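Local coordinates for protein carbonic anhydrase (Coccomyxa sp. PA, PDB 3UCK) that probably catalyses the reversible hydration of carbon dioxide to hydrogencarbonate and a proton, using one zinc ion per subunit, at residues N157-V162 with E197-I202. Sequence-based numbering, arbitrary orientation.
Sequences NVEAQV and ELIKPI
Helix-on-sheet packing in the alpha/beta fold of a beta-class carbonic anhydrase is exemplified where V158, E159 and V162 of helix 146-166 meet L198, I199 and I202 of strand 194-202. This strand, outermost on one side of the sheet within the chain and antiparallel to strand 182-189, is interrupted by a bend at L198 and I199. Across the interface the contact is carried by carbon atoms alone. The two valines, one helical turn apart, point at this segment. V162 sets CG1 anti to its backbone N (chi1 171°), which turns its two methyls to different neighbours: CG1 lies 3.5 Å from I202 CD1, while V162 CG2 meets I199 CD1 tip to tip at 3.9 Å. V183 of the neighbouring strand 182-189 and V100 of strand 97-103 also touch V162. One turn earlier in the helix, both V158 methyls lie against L198 CD2, CG1 at 3.9 Å, the side chains crossing nearly at right angles. The V158 side chain is about 8 Å from those of the zinc ligands H103 and C106. E159 contributes its aliphatic stem, its carboxylate being hydrogen-bonded by R213 N, and I199 CD1 lies across that stem, 3.4 Å from E159 CG.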
ATOM      1  N   ASN A 157      -3.529 -13.451  16.984  1.00 55.25           N
ATOM      2  CA  ASN A 157      -3.815 -12.544  15.920  1.00 54.75           C
ATOM      3  C   ASN A 157      -4.986 -11.627  16.233  1.00 54.50           C
ATOM      4  O   ASN A 157      -4.926 -10.421  16.001  1.00 54.37           O
ATOM      5  CB  ASN A 157      -4.120 -13.320  14.671  1.00 54.14           C
ATOM      6  CG  ASN A 157      -4.150 -12.447  13.498  1.00 51.82           C
ATOM      7  OD1 ASN A 157      -3.343 -11.525  13.402  1.00 48.05           O
ATOM      8  ND2 ASN A 157      -5.092 -12.689  12.595  1.00 47.83           N
ATOM      9  N   VAL A 158      -6.053 -12.218  16.757  1.00 54.28           N
ATOM     10  CA  VAL A 158      -7.182 -11.436  17.211  1.00 54.23           C
ATOM     11  C   VAL A 158      -6.656 -10.373  18.170  1.00 54.87           C
ATOM     12  O   VAL A 158      -6.952  -9.195  18.051  1.00 54.94           O
ATOM     13  CB  VAL A 158      -8.283 -12.329  17.831  1.00 53.91           C
ATOM     14  CG1 VAL A 158      -9.391 -11.494  18.428  1.00 51.57           C
ATOM     15  CG2 VAL A 158      -8.868 -13.213  16.754  1.00 52.05           C
ATOM     16  N   GLU A 159      -5.823 -10.788  19.097  1.00 55.87           N
ATOM     17  CA  GLU A 159      -5.491  -9.899  20.178  1.00 56.67           C
ATOM     18  C   GLU A 159      -4.564  -8.799  19.673  1.00 55.42           C
ATOM     19  O   GLU A 159      -4.556  -7.659  20.173  1.00 55.63           O
ATOM     20  CB  GLU A 159      -4.874 -10.680  21.330  1.00 57.48           C
ATOM     21  CG  GLU A 159      -4.873  -9.848  22.622  1.00 63.69           C
ATOM     22  CD  GLU A 159      -3.686 -10.085  23.550  1.00 70.36           C
ATOM     23  OE1 GLU A 159      -3.000 -11.165  23.439  1.00 72.89           O
ATOM     24  OE2 GLU A 159      -3.466  -9.160  24.391  1.00 73.44           O
ATOM     25  N   ALA A 160      -3.805  -9.140  18.645  1.00 53.87           N
ATOM     26  CA  ALA A 160      -2.821  -8.237  18.088  1.00 51.52           C
ATOM     27  C   ALA A 160      -3.556  -7.204  17.251  1.00 50.87           C
ATOM     28  O   ALA A 160      -3.141  -6.016  17.208  1.00 49.61           O
ATOM     29  CB  ALA A 160      -1.833  -9.016  17.246  1.00 51.20           C
ATOM     30  N   GLN A 161      -4.652  -7.656  16.611  1.00 49.64           N
ATOM     31  CA  GLN A 161      -5.430  -6.805  15.724  1.00 49.07           C
ATOM     32  C   GLN A 161      -6.274  -5.823  16.537  1.00 49.53           C
ATOM     33  O   GLN A 161      -6.384  -4.609  16.162  1.00 50.02           O
ATOM     34  CB  GLN A 161      -6.278  -7.626  14.768  1.00 48.99           C
ATOM     35  CG  GLN A 161      -5.515  -8.503  13.806  1.00 48.33           C
ATOM     36  CD  GLN A 161      -4.214  -7.862  13.325  1.00 50.93           C
ATOM     37  OE1 GLN A 161      -4.145  -6.644  13.016  1.00 52.79           O
ATOM     38  NE2 GLN A 161      -3.181  -8.673  13.253  1.00 47.73           N
ATOM     39  N   VAL A 162      -6.775  -6.315  17.683  1.00 47.44           N
ATOM     40  CA  VAL A 162      -7.469  -5.484  18.629  1.00 46.70           C
ATOM     41  C   VAL A 162      -6.529  -4.407  19.100  1.00 47.00           C
ATOM     42  O   VAL A 162      -6.893  -3.225  19.160  1.00 47.99           O
ATOM     43  CB  VAL A 162      -7.949  -6.295  19.877  1.00 47.54           C
ATOM     44  CG1 VAL A 162      -8.481  -5.367  20.931  1.00 47.10           C
ATOM     45  CG2 VAL A 162      -8.998  -7.355  19.525  1.00 46.26           C
ATOM     46  N   GLU A 197     -16.341 -14.460  23.054  1.00 71.10           N
ATOM     47  CA  GLU A 197     -15.610 -13.270  23.356  1.00 71.22           C
ATOM     48  C   GLU A 197     -14.201 -13.693  23.819  1.00 71.38           C
ATOM     49  O   GLU A 197     -14.086 -14.518  24.737  1.00 72.20           O
ATOM     50  CB  GLU A 197     -16.369 -12.541  24.430  1.00 70.52           C
ATOM     51  CG  GLU A 197     -15.873 -11.192  24.791  1.00 72.27           C
ATOM     52  CD  GLU A 197     -16.861 -10.495  25.723  1.00 73.82           C
ATOM     53  OE1 GLU A 197     -16.962  -9.236  25.676  1.00 73.33           O
ATOM     54  OE2 GLU A 197     -17.544 -11.238  26.491  1.00 72.34           O
ATOM     55  N   LEU A 198     -13.145 -13.170  23.162  1.00 70.73           N
ATOM     56  CA  LEU A 198     -11.739 -13.421  23.543  1.00 69.61           C
ATOM     57  C   LEU A 198     -11.165 -12.384  24.489  1.00 69.20           C
ATOM     58  O   LEU A 198     -10.370 -12.709  25.368  1.00 69.05           O
ATOM     59  CB  LEU A 198     -10.857 -13.489  22.312  1.00 69.64           C
ATOM     60  CG  LEU A 198     -10.187 -14.813  21.949  1.00 70.51           C
ATOM     61  CD1 LEU A 198     -11.010 -16.067  22.356  1.00 68.35           C
ATOM     62  CD2 LEU A 198      -9.794 -14.803  20.436  1.00 67.35           C
ATOM     63  N   ILE A 199     -11.554 -11.129  24.275  1.00 68.64           N
ATOM     64  CA  ILE A 199     -11.168 -10.019  25.104  1.00 67.72           C
ATOM     65  C   ILE A 199     -12.457  -9.272  25.389  1.00 68.38           C
ATOM     66  O   ILE A 199     -13.277  -9.028  24.489  1.00 68.52           O
ATOM     67  CB  ILE A 199     -10.198  -9.126  24.368  1.00 67.49           C
ATOM     68  CG1 ILE A 199      -8.968  -9.943  23.927  1.00 68.16           C
ATOM     69  CG2 ILE A 199      -9.803  -7.964  25.224  1.00 67.05           C
ATOM     70  CD1 ILE A 199      -8.211  -9.372  22.751  1.00 65.39           C
ATOM     71  N   LYS A 200     -12.655  -8.936  26.658  1.00 68.81           N
ATOM     72  CA  LYS A 200     -13.799  -8.142  27.090  1.00 68.65           C
ATOM     73  C   LYS A 200     -13.741  -6.784  26.414  1.00 68.20           C
ATOM     74  O   LYS A 200     -12.699  -6.408  25.850  1.00 67.89           O
ATOM     75  CB  LYS A 200     -13.762  -7.974  28.605  1.00 68.93           C
ATOM     76  CG  LYS A 200     -14.632  -8.962  29.414  1.00 71.54           C
ATOM     77  CD  LYS A 200     -14.743 -10.415  28.867  1.00 73.88           C
ATOM     78  CE  LYS A 200     -15.950 -11.220  29.544  1.00 75.10           C
ATOM     79  NZ  LYS A 200     -17.318 -10.503  29.557  1.00 70.52           N
ATOM     80  N   PRO A 201     -14.851  -6.044  26.466  1.00 67.47           N
ATOM     81  CA  PRO A 201     -14.933  -4.785  25.747  1.00 67.13           C
ATOM     82  C   PRO A 201     -13.829  -3.839  26.184  1.00 66.67           C
ATOM     83  O   PRO A 201     -13.502  -3.811  27.353  1.00 68.19           O
ATOM     84  CB  PRO A 201     -16.311  -4.239  26.162  1.00 67.07           C
ATOM     85  CG  PRO A 201     -17.130  -5.513  26.476  1.00 66.61           C
ATOM     86  CD  PRO A 201     -16.132  -6.429  27.095  1.00 67.60           C
ATOM     87  N   ILE A 202     -13.248  -3.091  25.251  1.00 65.60           N
ATOM     88  CA  ILE A 202     -12.243  -2.065  25.550  1.00 64.16           C
ATOM     89  C   ILE A 202     -12.883  -0.752  25.114  1.00 63.85           C
ATOM     90  O   ILE A 202     -13.280  -0.647  23.950  1.00 63.39           O
ATOM     91  CB  ILE A 202     -10.910  -2.321  24.759  1.00 64.19           C
ATOM     92  CG1 ILE A 202     -10.201  -3.599  25.243  1.00 63.57           C
ATOM     93  CG2 ILE A 202      -9.984  -1.149  24.859  1.00 63.16           C
ATOM     94  CD1 ILE A 202      -9.603  -4.451  24.104  1.00 60.60           C
TER